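Local coordinates for mannosylglycerate hydrolase MGH1-like glycoside hydrolase domain-containing protein (Thermus thermophilus HB8, PDB 4WVA) that hydrolyses mannosylglycerate, and also glucosylglycerate, releasing the sugar and glycerate, as a GH63 glycosidase with an (alpha/alpha)6-barrel, at residues N15-A19 with F20-A24. Sequence-based numbering, arbitrary orientation.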
loop_
_atom_site.group_PDB
_atom_site.type_symbol
_atom_site.label_atom_id
_atom_site.label_comp_id
_atom_site.label_asym_id
_atom_site.label_seq_id
_atom_site.Cartn_x
_atom_site.Cartn_y
_atom_site.Cartn_z
ATOM N N ASN A 15 41.324 -8.057 6.402
ATOM C CA ASN A 15 40.725 -8.524 5.149
ATOM C C ASN A 15 40.724 -7.463 4.046
ATOM O O ASN A 15 40.339 -7.738 2.909
ATOM C CB ASN A 15 39.287 -9.014 5.393
ATOM C CG ASN A 15 39.212 -10.257 6.263
ATOM O OD1 ASN A 15 38.117 -10.617 6.745
ATOM N ND2 ASN A 15 40.320 -10.929 6.456
ATOM N N SER A 16 41.144 -6.250 4.362
ATOM C CA SER A 16 41.208 -5.190 3.350
ATOM C C SER A 16 42.309 -5.473 2.362
ATOM O O SER A 16 43.395 -5.917 2.748
ATOM C CB SER A 16 41.462 -3.833 3.993
ATOM O OG SER A 16 41.486 -2.820 3.007
ATOM N N ARG A 17 42.024 -5.216 1.086
ATOM C CA ARG A 17 43.051 -5.219 0.039
ATOM C C ARG A 17 43.198 -3.809 -0.550
ATOM O O ARG A 17 43.582 -3.645 -1.703
ATOM C CB ARG A 17 42.695 -6.250 -1.032
ATOM C CG ARG A 17 42.508 -7.681 -0.519
ATOM C CD ARG A 17 43.800 -8.299 0.006
ATOM N NE ARG A 17 43.594 -9.611 0.642
ATOM C CZ ARG A 17 43.493 -9.836 1.956
ATOM N NH1 ARG A 17 43.612 -8.855 2.851
ATOM N NH2 ARG A 17 43.314 -11.080 2.389
ATOM N N GLY A 18 42.928 -2.800 0.264
ATOM C CA GLY A 18 42.972 -1.409 -0.166
ATOM C C GLY A 18 41.604 -0.897 -0.562
ATOM O O GLY A 18 40.962 -0.165 0.185
ATOM N N ALA A 19 41.189 -1.257 -1.766
ATOM C CA ALA A 19 39.966 -0.746 -2.356
ATOM C C ALA A 19 38.766 -1.657 -2.134
ATOM O O ALA A 19 37.636 -1.254 -2.395
ATOM C CB ALA A 19 40.175 -0.556 -3.848
ATOM N N PHE A 20 39.001 -2.885 -1.682
ATOM C CA PHE A 20 37.917 -3.828 -1.416
ATOM C C PHE A 20 38.337 -4.726 -0.268
ATOM O O PHE A 20 39.500 -4.728 0.135
ATOM C CB PHE A 20 37.559 -4.656 -2.652
ATOM C CG PHE A 20 38.615 -5.660 -3.040
ATOM C CD1 PHE A 20 38.557 -6.968 -2.591
ATOM C CD2 PHE A 20 39.664 -5.280 -3.868
ATOM C CE1 PHE A 20 39.564 -7.875 -2.917
ATOM C CE2 PHE A 20 40.660 -6.181 -4.204
ATOM C CZ PHE A 20 40.595 -7.481 -3.745
ATOM N N THR A 21 37.362 -5.442 0.282
ATOM C CA THR A 21 37.560 -6.295 1.429
ATOM C C THR A 21 37.174 -7.711 1.039
ATOM O O THR A 21 36.093 -7.946 0.487
ATOM C CB THR A 21 36.682 -5.807 2.595
ATOM O OG1 THR A 21 36.816 -4.385 2.730
ATOM C CG2 THR A 21 37.049 -6.499 3.871
ATOM N N VAL A 22 38.064 -8.667 1.251
ATOM C CA VAL A 22 37.680 -10.061 1.054
ATOM C C VAL A 22 36.686 -10.502 2.117
ATOM O O VAL A 22 36.798 -10.100 3.266
ATOM C CB VAL A 22 38.870 -11.034 1.042
ATOM C CG1 VAL A 22 39.821 -10.665 -0.073
ATOM C CG2 VAL A 22 39.574 -11.122 2.394
ATOM N N PRO A 23 35.694 -11.325 1.735
ATOM C CA PRO A 23 34.791 -11.806 2.782
ATOM C C PRO A 23 35.469 -12.630 3.868
ATOM O O PRO A 23 35.054 -12.588 5.029
ATOM C CB PRO A 23 33.761 -12.634 2.009
ATOM C CG PRO A 23 33.731 -11.994 0.663
ATOM C CD PRO A 23 35.147 -11.575 0.390
ATOM N N ALA A 24 36.503 -13.385 3.491
ATOM C CA ALA A 24 37.297 -14.130 4.471
ATOM C C ALA A 24 38.600 -14.525 3.803
ATOM O O ALA A 24 38.581 -14.902 2.650
ATOM C CB ALA A 24 36.566 -15.363 4.946
#
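A tight hairpin-like reversal in the loop after helix 4-15 brings Arg-17 against Phe-20 and Asn-15 against Val-22, the two segments running nearly antiparallel, 164° between their end-to-end directions. Two backbone bonds pin it: Arg-17 N donates to Phe-20 O at 2.7 Å, almost straight (171° at the hydrogen), and Val-22 N reaches Asn-15 O at 3.0 Å. Between them Ser-16 and Thr-21 form a single beta bridge, a non-hydrogen-bonded pair. At the bend Ser-16 OG accepts from Gly-18 N (3.1 Å), an ST turn, and is also bonded by Arg-50. Arg-17 CB lies over one face of the Phe-20 ring, 3.9 Å from its centroid and displaced toward the rim, a CH-pi contact. Bent at chi2 (-67°), the arginine then runs back past Val-22, whose CG2 sits over a guanidinium face, 3.7 Å from NH2, while NH1 bonds Ser-16 O from above its carbonyl plane and also Arg-14 O. A serine in place of Arg-17 would probably leave Val-22 CG2 without its flat cover and Ser-16 O without the NH1 donor. Pro-23 lies beside Asp-35 and Tyr-28: a hairpin-like turn leading from helix 4-15 toward the probable substrate pocket, where Tris is bound.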